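Local coordinates for D-isomer specific 2-hydroxyacid dehydrogenase family protein (Desulfovibrio vulgaris, PDB 5TX7), which probably catalyses the reversible oxidation of D-2-hydroxyacids to 2-keto acids with a nicotinamide cofactor, probably NAD, at residues A109-L112 with E113-R117; T118-H121 with D122-R126; T131-D135 with W136-D140; R165-A169 with L170-V174. All coordinates share one frame; numbering follows the deposited sequence.

Contact 1 (A109-L112 with E113-R117); sequences ALLL and ELCRR
With chi1 at 179°, Leu-111 swings CG opposite its backbone N, while Cys-115 turns SG beside its own N (chi1 -71°); the two side chains, one helical turn apart, then meet at Leu-111 CD1 and Cys-115 SG, 4.2 Å apart. This apolar i, i+4 touch rides on a regular ladder of backbone hydrogen bonds, in which Cys-115 N reaches Leu-111 O at 3.0 Å and Arg-116 N reaches Leu-112 O at 2.8 Å. One residue before Cys-115, Leu-114 CG lies 3.4 Å from Leu-110 O. The acid of Glu-113, bent at chi2 (65°), leads away from this turn. A water bonded to Glu-113 OE1 at 2.7 Å also donates weakly to Leu-112 O, and the same OE1 accepts from Thr-118 OG1 and Ala-119 N at the start of the next helix. Arg-116 carries its guanidinium away from this turn to Gln-143 and, in the second subunit, to the carbonyls of Ser-102 and Ala-288. This last part of helix 100-116 thus lies buried between its own domain and the dimer partner: Leu-111 and Leu-114 touch Tyr-232 on strand 231-235, and Leu-110 reaches Leu-282 on strand 281-283.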
loop_
_atom_site.group_PDB
_atom_site.type_symbol
_atom_site.label_atom_id
_atom_site.label_comp_id
_atom_site.label_asym_id
_atom_site.label_seq_id
_atom_site.Cartn_x
_atom_site.Cartn_y
_atom_site.Cartn_z
ATOM N N ALA A 109 -2.925 -2.892 0.751
ATOM C CA ALA A 109 -3.052 -2.387 -0.610
ATOM C C ALA A 109 -4.464 -1.810 -0.831
ATOM O O ALA A 109 -4.614 -0.723 -1.382
ATOM C CB ALA A 109 -2.758 -3.471 -1.622
ATOM N N LEU A 110 -5.491 -2.511 -0.369
ATOM C CA LEU A 110 -6.875 -1.988 -0.474
ATOM C C LEU A 110 -7.066 -0.718 0.372
ATOM O O LEU A 110 -7.587 0.293 -0.103
ATOM C CB LEU A 110 -7.891 -3.044 -0.042
ATOM C CG LEU A 110 -7.976 -4.287 -0.939
ATOM C CD1 LEU A 110 -8.690 -5.416 -0.222
ATOM C CD2 LEU A 110 -8.698 -4.011 -2.239
ATOM N N LEU A 111 -6.616 -0.783 1.624
ATOM C CA LEU A 111 -6.809 0.312 2.569
ATOM C C LEU A 111 -6.086 1.599 2.167
ATOM O O LEU A 111 -6.636 2.688 2.315
ATOM C CB LEU A 111 -6.355 -0.121 3.949
ATOM C CG LEU A 111 -6.439 0.892 5.091
ATOM C CD1 LEU A 111 -7.890 1.318 5.241
ATOM C CD2 LEU A 111 -5.894 0.280 6.358
ATOM N N LEU A 112 -4.854 1.480 1.688
ATOM C CA LEU A 112 -4.078 2.643 1.273
ATOM C C LEU A 112 -4.547 3.246 -0.033
ATOM O O LEU A 112 -4.418 4.462 -0.220
ATOM C CB LEU A 112 -2.582 2.321 1.194
ATOM C CG LEU A 112 -1.900 2.177 2.549
ATOM C CD1 LEU A 112 -0.500 1.610 2.356
ATOM C CD2 LEU A 112 -1.843 3.508 3.263
ATOM N N GLU A 113 -5.098 2.426 -0.922
ATOM C CA GLU A 113 -5.736 2.964 -2.113
ATOM C C GLU A 113 -6.990 3.722 -1.723
ATOM O O GLU A 113 -7.267 4.741 -2.346
ATOM C CB GLU A 113 -6.012 1.891 -3.172
ATOM C CG GLU A 113 -6.693 2.383 -4.459
ATOM C CD GLU A 113 -5.914 3.359 -5.337
ATOM O OE1 GLU A 113 -4.656 3.462 -5.245
ATOM O OE2 GLU A 113 -6.607 4.025 -6.169
ATOM N N LEU A 114 -7.737 3.262 -0.726
ATOM C CA LEU A 114 -8.889 4.045 -0.252
ATOM C C LEU A 114 -8.423 5.374 0.415
ATOM O O LEU A 114 -9.079 6.402 0.277
ATOM C CB LEU A 114 -9.756 3.242 0.710
ATOM C CG LEU A 114 -10.499 2.034 0.112
ATOM C CD1 LEU A 114 -10.915 1.000 1.154
ATOM C CD2 LEU A 114 -11.728 2.482 -0.662
ATOM N N CYS A 115 -7.300 5.337 1.125
ATOM C CA CYS A 115 -6.837 6.496 1.881
ATOM C C CYS A 115 -6.116 7.559 1.062
ATOM O O CYS A 115 -6.257 8.749 1.340
ATOM C CB CYS A 115 -5.958 6.070 3.043
ATOM S SG CYS A 115 -6.971 5.262 4.307
ATOM N N ARG A 116 -5.347 7.119 0.063
ATOM C CA ARG A 116 -4.553 8.022 -0.808
ATOM C C ARG A 116 -5.040 8.068 -2.255
ATOM O O ARG A 116 -4.822 9.070 -2.938
ATOM C CB ARG A 116 -3.091 7.576 -0.796
ATOM C CG ARG A 116 -2.514 7.249 0.582
ATOM C CD ARG A 116 -2.617 8.426 1.529
ATOM N NE ARG A 116 -1.704 9.516 1.154
ATOM C CZ ARG A 116 -0.655 9.949 1.850
ATOM N NH1 ARG A 116 -0.307 9.403 3.022
ATOM N NH2 ARG A 116 0.061 10.953 1.353
ATOM N N ARG A 117 -5.692 7.011 -2.751
ATOM C CA ARG A 117 -6.191 6.979 -4.121
ATOM C C ARG A 117 -5.067 7.255 -5.115
ATOM O O ARG A 117 -5.220 8.105 -5.987
ATOM C CB ARG A 117 -7.376 7.945 -4.273
ATOM C CG ARG A 117 -8.646 7.526 -3.549
ATOM C CD ARG A 117 -9.397 6.498 -4.365
ATOM N NE ARG A 117 -10.611 6.026 -3.713
ATOM C CZ ARG A 117 -11.366 5.001 -4.147
ATOM N NH1 ARG A 117 -11.022 4.277 -5.223
ATOM N NH2 ARG A 117 -12.471 4.663 -3.484
HETATM O O HOH W 1 -2.922 4.134 -3.288
#

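Contact 2 (T118-H121 with D122-R126); sequences TALH and DHRIR
Leu-120 and Arg-124 run side by side in the same direction, with Leu-120 CD1 4.1 Å from Arg-124 CG, a light touch between a leucine methyl and the arginine's methylene chain. Beneath this touch, Arg-124 N donates to Leu-120 O at 2.9 Å. The next rung is straighter: Ile-125 N points at His-121 O with an N-H...O angle of 168°, and CG1 of Ile-125 lies beside that oxygen. Within 122-126, Asp-122 and Arg-126, one helical turn apart, form a salt bridge. Arg-126 NE meets Asp-122 OD2 at 2.9 Å, nearly in the guanidinium plane but from above the plane of the carboxylate; a weaker bond joins NH2 to OD1. The pairing probably limits how the guanidinium can turn, and OD1 also accepts the backbone N of Ile-283 of the second subunit, which would help hold the aspartate in place.

Further out, the polar ends find partners beyond the helix. Arg-124, bent at chi2 (-75°) and again at chi3, carries NE to a salt bridge with Asp-140, and its side chain touches Phe-138. His-121 uses both ring nitrogens: ND1 bonds Arg-117 O, just before the helix, and NE2 has a weak bond to Asp-140 N. Side chains paired at i, i+4 along one face are characteristic of an alpha-helix, here helix 118-126, which stands out from the NAD-binding domain with one side against its own following loop and another against the second subunit.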
loop_
_atom_site.group_PDB
_atom_site.type_symbol
_atom_site.label_atom_id
_atom_site.label_comp_id
_atom_site.label_asym_id
_atom_site.label_seq_id
_atom_site.Cartn_x
_atom_site.Cartn_y
_atom_site.Cartn_z
ATOM N N THR A 118 -3.947 6.529 -4.997
ATOM C CA THR A 118 -2.779 6.824 -5.850
ATOM C C THR A 118 -3.090 6.611 -7.302
ATOM O O THR A 118 -2.693 7.409 -8.137
ATOM C CB THR A 118 -1.542 5.990 -5.526
ATOM O OG1 THR A 118 -1.877 4.606 -5.586
ATOM C CG2 THR A 118 -0.997 6.365 -4.150
ATOM N N ALA A 119 -3.800 5.537 -7.606
ATOM C CA ALA A 119 -4.141 5.193 -8.991
ATOM C C ALA A 119 -5.112 6.183 -9.626
ATOM O O ALA A 119 -5.026 6.449 -10.830
ATOM C CB ALA A 119 -4.712 3.783 -9.063
ATOM N N LEU A 120 -6.042 6.705 -8.836
ATOM C CA LEU A 120 -6.905 7.795 -9.302
ATOM C C LEU A 120 -6.066 9.007 -9.724
ATOM O O LEU A 120 -6.180 9.476 -10.834
ATOM C CB LEU A 120 -7.927 8.194 -8.240
ATOM C CG LEU A 120 -8.771 9.438 -8.539
ATOM C CD1 LEU A 120 -9.579 9.251 -9.814
ATOM C CD2 LEU A 120 -9.699 9.760 -7.375
ATOM N N HIS A 121 -5.197 9.483 -8.849
ATOM C CA HIS A 121 -4.371 10.654 -9.165
ATOM C C HIS A 121 -3.405 10.442 -10.332
ATOM O O HIS A 121 -3.106 11.389 -11.075
ATOM C CB HIS A 121 -3.614 11.129 -7.938
ATOM C CG HIS A 121 -4.510 11.672 -6.883
ATOM N ND1 HIS A 121 -4.974 10.897 -5.848
ATOM C CD2 HIS A 121 -5.061 12.896 -6.712
ATOM C CE1 HIS A 121 -5.755 11.620 -5.074
ATOM N NE2 HIS A 121 -5.825 12.837 -5.574
ATOM N N ASP A 122 -2.925 9.213 -10.488
ATOM C CA ASP A 122 -2.164 8.828 -11.681
ATOM C C ASP A 122 -3.000 8.978 -12.960
ATOM O O ASP A 122 -2.530 9.533 -13.959
ATOM C CB ASP A 122 -1.645 7.398 -11.528
ATOM C CG ASP A 122 -0.895 6.910 -12.747
ATOM O OD1 ASP A 122 0.316 7.185 -12.846
ATOM O OD2 ASP A 122 -1.502 6.215 -13.580
ATOM N N HIS A 123 -4.242 8.511 -12.901
ATOM C CA HIS A 123 -5.181 8.645 -14.011
ATOM C C HIS A 123 -5.459 10.110 -14.347
ATOM O O HIS A 123 -5.529 10.480 -15.516
ATOM C CB HIS A 123 -6.483 7.898 -13.692
ATOM C CG HIS A 123 -7.587 8.164 -14.656
ATOM N ND1 HIS A 123 -7.814 7.370 -15.757
ATOM C CD2 HIS A 123 -8.521 9.143 -14.692
ATOM C CE1 HIS A 123 -8.845 7.846 -16.432
ATOM N NE2 HIS A 123 -9.286 8.926 -15.811
ATOM N N ARG A 124 -5.601 10.940 -13.323
ATOM C CA ARG A 124 -5.901 12.356 -13.508
ATOM C C ARG A 124 -4.714 13.086 -14.118
ATOM O O ARG A 124 -4.898 13.895 -15.018
ATOM C CB ARG A 124 -6.313 12.991 -12.180
ATOM C CG ARG A 124 -7.593 12.388 -11.584
ATOM C CD ARG A 124 -8.849 12.847 -12.289
ATOM N NE ARG A 124 -8.956 14.309 -12.248
ATOM C CZ ARG A 124 -9.114 15.127 -13.299
ATOM N NH1 ARG A 124 -9.244 14.676 -14.556
ATOM N NH2 ARG A 124 -9.181 16.437 -13.076
ATOM N N ILE A 125 -3.500 12.785 -13.661
ATOM C CA ILE A 125 -2.281 13.299 -14.314
ATOM C C ILE A 125 -2.289 12.989 -15.813
ATOM O O ILE A 125 -1.998 13.867 -16.617
ATOM C CB ILE A 125 -0.980 12.750 -13.670
ATOM C CG1 ILE A 125 -0.758 13.407 -12.305
ATOM C CG2 ILE A 125 0.252 13.011 -14.541
ATOM C CD1 ILE A 125 0.225 12.661 -11.429
ATOM N N ARG A 126 -2.642 11.755 -16.171
ATOM C CA ARG A 126 -2.661 11.296 -17.566
ATOM C C ARG A 126 -3.760 11.954 -18.408
ATOM O O ARG A 126 -3.618 12.067 -19.628
ATOM C CB ARG A 126 -2.772 9.764 -17.627
ATOM C CG ARG A 126 -1.504 9.072 -17.136
ATOM C CD ARG A 126 -1.611 7.559 -17.120
ATOM N NE ARG A 126 -0.594 6.995 -16.235
ATOM C CZ ARG A 126 0.714 6.919 -16.498
ATOM N NH1 ARG A 126 1.218 7.331 -17.661
ATOM N NH2 ARG A 126 1.541 6.399 -15.590
#

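Contact 3 (T131-D135 with W136-D140); sequences TQSPD and WCFWD
Ser-133, Asp-135 and Trp-136 carry most of a turn in which the chain leaves helix 129-132 and doubles back as an extended loop, part of an arm that projects from the Rossmann-type NAD-binding domain onto the second subunit. Ser-133 is the first residue past the helix to leave helical geometry. Its hydroxyl, set opposite the backbone N (chi1 178°), reaches over the turn and donates to Asp-135 O at 3.0 Å, in the carbonyl plane and on a lone pair. That bond ties the two ends of the Ser-Pro-Asp bend together and helps orient the peptide leading into Trp-136.

The acid of Asp-135 leads away from the turn to a salt bridge with Arg-33 of the second subunit, although its CB stays 3.3 Å from Cys-137 O. Trp-136 turns toward the second subunit as well. Its indole receives Cys-137 SG over one face, 3.6 Å above the plane and offset toward the rim. Lys-53 of the second subunit adds a cation-pi contact, His-286 of that subunit an edge-to-face one, and the ring of its Trp-289 also meets the indole. The backbone is held too, since Trp-136 O accepts Trp-130 NE1 from the preceding helix. On the inner side of the bend the serine meets the returning loop: Ser-133 OG lies 3.6 Å from Phe-138 CB, while Ser-133 CB approaches Phe-138 CD1 obliquely at 4.1 Å.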
loop_
_atom_site.group_PDB
_atom_site.type_symbol
_atom_site.label_atom_id
_atom_site.label_comp_id
_atom_site.label_asym_id
_atom_site.label_seq_id
_atom_site.Cartn_x
_atom_site.Cartn_y
_atom_site.Cartn_z
ATOM N N THR A 131 -1.336 19.848 -15.221
ATOM C CA THR A 131 -1.246 21.076 -16.047
ATOM C C THR A 131 -2.448 22.015 -15.836
ATOM O O THR A 131 -2.283 23.230 -15.717
ATOM C CB THR A 131 -1.158 20.764 -17.564
ATOM O OG1 THR A 131 -2.234 19.897 -17.940
ATOM C CG2 THR A 131 0.162 20.078 -17.921
ATOM N N GLN A 132 -3.648 21.437 -15.798
ATOM C CA GLN A 132 -4.884 22.204 -15.584
ATOM C C GLN A 132 -4.987 22.786 -14.173
ATOM O O GLN A 132 -5.703 23.757 -13.972
ATOM C CB GLN A 132 -6.126 21.347 -15.877
ATOM C CG GLN A 132 -6.332 21.027 -17.348
ATOM N N SER A 133 -4.292 22.186 -13.203
ATOM C CA SER A 133 -4.339 22.642 -11.806
ATOM C C SER A 133 -3.807 24.057 -11.650
ATOM O O SER A 133 -2.770 24.383 -12.227
ATOM C CB SER A 133 -3.547 21.703 -10.887
ATOM O OG SER A 133 -3.543 22.148 -9.529
ATOM N N PRO A 134 -4.515 24.902 -10.873
ATOM C CA PRO A 134 -3.992 26.248 -10.585
ATOM C C PRO A 134 -2.833 26.267 -9.572
ATOM O O PRO A 134 -2.185 27.300 -9.432
ATOM C CB PRO A 134 -5.217 26.994 -10.036
ATOM C CG PRO A 134 -6.045 25.926 -9.408
ATOM C CD PRO A 134 -5.806 24.659 -10.195
ATOM N N ASP A 135 -2.589 25.147 -8.874
ATOM C CA ASP A 135 -1.486 25.020 -7.909
ATOM C C ASP A 135 -0.445 23.985 -8.319
ATOM O O ASP A 135 -0.767 23.041 -9.044
ATOM C CB ASP A 135 -2.039 24.622 -6.547
ATOM C CG ASP A 135 -2.977 25.660 -5.985
ATOM O OD1 ASP A 135 -2.568 26.833 -5.790
ATOM O OD2 ASP A 135 -4.140 25.300 -5.756
ATOM N N TRP A 136 0.787 24.168 -7.826
ATOM C CA TRP A 136 1.921 23.210 -7.990
ATOM C C TRP A 136 1.623 21.727 -7.687
ATOM O O TRP A 136 2.298 20.827 -8.202
ATOM C CB TRP A 136 3.139 23.663 -7.159
ATOM C CG TRP A 136 2.891 23.775 -5.673
ATOM C CD1 TRP A 136 2.325 24.830 -5.016
ATOM C CD2 TRP A 136 3.210 22.804 -4.661
ATOM N NE1 TRP A 136 2.263 24.578 -3.668
ATOM C CE2 TRP A 136 2.791 23.340 -3.421
ATOM C CE3 TRP A 136 3.813 21.536 -4.682
ATOM C CZ2 TRP A 136 2.960 22.664 -2.210
ATOM C CZ3 TRP A 136 3.978 20.849 -3.471
ATOM C CH2 TRP A 136 3.554 21.423 -2.251
ATOM N N CYS A 137 0.643 21.486 -6.825
ATOM C CA CYS A 137 0.135 20.141 -6.574
ATOM C C CYS A 137 -1.386 20.197 -6.518
ATOM O O CYS A 137 -1.978 21.275 -6.581
ATOM C CB CYS A 137 0.675 19.637 -5.245
ATOM S SG CYS A 137 0.156 20.632 -3.832
ATOM N N PHE A 138 -2.014 19.031 -6.410
ATOM C CA PHE A 138 -3.468 18.944 -6.231
ATOM C C PHE A 138 -3.861 17.569 -5.681
ATOM O O PHE A 138 -3.050 16.645 -5.662
ATOM C CB PHE A 138 -4.215 19.219 -7.554
ATOM C CG PHE A 138 -4.170 18.071 -8.526
ATOM C CD1 PHE A 138 -3.075 17.891 -9.373
ATOM C CD2 PHE A 138 -5.204 17.140 -8.567
ATOM C CE1 PHE A 138 -3.019 16.816 -10.239
ATOM C CE2 PHE A 138 -5.142 16.057 -9.421
ATOM C CZ PHE A 138 -4.053 15.896 -10.264
ATOM N N TRP A 139 -5.117 17.452 -5.255
ATOM C CA TRP A 139 -5.706 16.165 -4.895
ATOM C C TRP A 139 -7.223 16.253 -5.055
ATOM O O TRP A 139 -7.842 17.207 -4.606
ATOM C CB TRP A 139 -5.279 15.682 -3.484
ATOM C CG TRP A 139 -5.528 16.635 -2.339
ATOM C CD1 TRP A 139 -6.667 16.742 -1.578
ATOM C CD2 TRP A 139 -4.605 17.588 -1.804
ATOM N NE1 TRP A 139 -6.509 17.719 -0.616
ATOM C CE2 TRP A 139 -5.255 18.256 -0.738
ATOM C CE3 TRP A 139 -3.289 17.953 -2.129
ATOM C CZ2 TRP A 139 -4.633 19.264 0.003
ATOM C CZ3 TRP A 139 -2.677 18.959 -1.405
ATOM C CH2 TRP A 139 -3.347 19.598 -0.343
ATOM N N ASP A 140 -7.783 15.293 -5.786
ATOM C CA ASP A 140 -9.233 15.086 -5.906
ATOM C C ASP A 140 -9.836 14.285 -4.748
ATOM O O ASP A 140 -11.048 14.141 -4.654
ATOM C CB ASP A 140 -9.560 14.384 -7.239
ATOM C CG ASP A 140 -9.143 15.202 -8.477
ATOM O OD1 ASP A 140 -8.739 16.393 -8.346
ATOM O OD2 ASP A 140 -9.235 14.631 -9.584
#

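Contact 4 (R165-A169 with L170-V174); sequences RIANA and LGMNV
Met-172 folds back on Ala-167 where helix 158-169 ends in a Schellman motif and the chain turns into strand 173-177, completing a beta-alpha-beta crossover. Two backbone bonds define the motif. Met-172 N reaches Ala-167 O at 3.0 Å, and inside that loop Gly-171 N meets Asn-168 O at 2.9 Å from well above the carbonyl plane. Gly-171 sits at the C-prime position with positive phi (79°), a conformation that favours glycine.

Followed outward, the methionine first sets CB 3.3 Å from Ala-167 O, the carbonyl that its own N already grips. With chi1 at -53°, CG stays on this side of the chain and is still 3.5 Å from the same oxygen. The extended chi2 then carries SD past the carbonyl to 4.0 Å from Ala-167 CB, giving the apolar closure between the residues on either end of the longer bond that commonly accompanies a Schellman motif. A bend at chi3 (76°) turns CE away from the helix end, and the side chain also packs on Met-151 of the neighbouring strand 150-154.

Two further apolar pairs seal the junction. Ile-166 and Leu-170 lie alongside each other, pointing the same way, with Ile-166 CG2 meeting Leu-170 CD1 at 3.9 Å, and both also touch Phe-108 of helix 100-116. Across the subunit boundary, Ile-166 packs on Leu-170 of the second subunit. From the first residues of the strand, Val-174 points back at the helix, bringing CG2 to 3.9 Å from Ala-167 CB and 4.0 Å from Asn-168 N.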
loop_
_atom_site.group_PDB
_atom_site.type_symbol
_atom_site.label_atom_id
_atom_site.label_comp_id
_atom_site.label_asym_id
_atom_site.label_seq_id
_atom_site.Cartn_x
_atom_site.Cartn_y
_atom_site.Cartn_z
ATOM N N ARG A 165 0.593 -6.584 13.222
ATOM C CA ARG A 165 1.974 -6.093 13.277
ATOM C C ARG A 165 2.176 -4.914 12.290
ATOM O O ARG A 165 2.791 -3.894 12.631
ATOM C CB ARG A 165 3.010 -7.223 13.073
ATOM N N ILE A 166 1.621 -5.033 11.094
ATOM C CA ILE A 166 1.762 -3.988 10.090
ATOM C C ILE A 166 1.063 -2.723 10.576
ATOM O O ILE A 166 1.663 -1.628 10.560
ATOM C CB ILE A 166 1.217 -4.443 8.720
ATOM C CG1 ILE A 166 2.090 -5.578 8.170
ATOM C CG2 ILE A 166 1.201 -3.282 7.740
ATOM C CD1 ILE A 166 1.440 -6.397 7.065
ATOM N N ALA A 167 -0.177 -2.884 11.034
ATOM C CA ALA A 167 -0.955 -1.762 11.583
ATOM C C ALA A 167 -0.198 -0.997 12.662
ATOM O O ALA A 167 -0.130 0.244 12.646
ATOM C CB ALA A 167 -2.284 -2.261 12.148
ATOM N N ASN A 168 0.358 -1.738 13.609
ATOM C CA ASN A 168 1.172 -1.130 14.647
ATOM C C ASN A 168 2.292 -0.270 14.062
ATOM O O ASN A 168 2.467 0.874 14.455
ATOM C CB ASN A 168 1.763 -2.178 15.573
ATOM C CG ASN A 168 2.752 -1.568 16.567
ATOM O OD1 ASN A 168 2.350 -0.922 17.541
ATOM N ND2 ASN A 168 4.048 -1.751 16.309
ATOM N N ALA A 169 3.021 -0.820 13.096
ATOM C CA ALA A 169 4.140 -0.111 12.487
ATOM C C ALA A 169 3.706 1.146 11.730
ATOM O O ALA A 169 4.454 2.101 11.649
ATOM C CB ALA A 169 4.902 -1.035 11.574
ATOM N N LEU A 170 2.487 1.156 11.192
ATOM C CA LEU A 170 1.924 2.367 10.594
ATOM C C LEU A 170 1.361 3.373 11.630
ATOM O O LEU A 170 0.671 4.317 11.248
ATOM C CB LEU A 170 0.812 1.990 9.605
ATOM C CG LEU A 170 1.246 1.209 8.376
ATOM C CD1 LEU A 170 0.056 0.442 7.851
ATOM C CD2 LEU A 170 1.829 2.101 7.290
ATOM N N GLY A 171 1.605 3.162 12.922
ATOM C CA GLY A 171 1.102 4.053 13.979
ATOM C C GLY A 171 -0.355 3.886 14.389
ATOM O O GLY A 171 -0.911 4.786 14.997
ATOM N N MET A 172 -0.968 2.747 14.065
ATOM C CA MET A 172 -2.354 2.485 14.433
ATOM C C MET A 172 -2.409 1.758 15.775
ATOM O O MET A 172 -1.504 1.005 16.127
ATOM C CB MET A 172 -3.066 1.619 13.387
ATOM C CG MET A 172 -2.991 2.121 11.972
ATOM S SD MET A 172 -3.835 1.106 10.744
ATOM C CE MET A 172 -5.521 1.607 11.124
ATOM N N ASN A 173 -3.494 1.985 16.505
ATOM C CA ASN A 173 -3.833 1.166 17.643
ATOM C C ASN A 173 -4.445 -0.081 17.071
ATOM O O ASN A 173 -5.067 -0.027 16.010
ATOM C CB ASN A 173 -4.852 1.855 18.536
ATOM C CG ASN A 173 -4.377 3.209 18.998
ATOM O OD1 ASN A 173 -3.475 3.297 19.787
ATOM N ND2 ASN A 173 -4.978 4.264 18.512
ATOM N N VAL A 174 -4.275 -1.194 17.774
ATOM C CA VAL A 174 -4.790 -2.482 17.345
ATOM C C VAL A 174 -5.697 -3.052 18.438
ATOM O O VAL A 174 -5.370 -3.016 19.622
ATOM C CB VAL A 174 -3.655 -3.468 17.036
ATOM C CG1 VAL A 174 -4.199 -4.788 16.530
ATOM C CG2 VAL A 174 -2.694 -2.868 16.015
#

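Overall arrangement
Contacts 1 and 4 are buried: one lies in the last turns of helix 100-116, the other where helix 158-169 passes into strand 173-177, next to the edge of the seven-stranded sheet, their centres about 16 Å apart. Contact 4 is almost wholly apolar; contact 1 adds the buried charges of Glu-113 and Arg-116. Contact 2 is partly buried and contact 3 lies at the surface, and both depend more on charged and aromatic side chains. Contacts 1 and 2 belong to consecutive helices, joined through Glu-113, whereas contacts 2 and 3 are linked by the Arg-124 to Asp-140 salt bridge and, weakly, by His-121 to Asp-140 N. All four reach the second subunit.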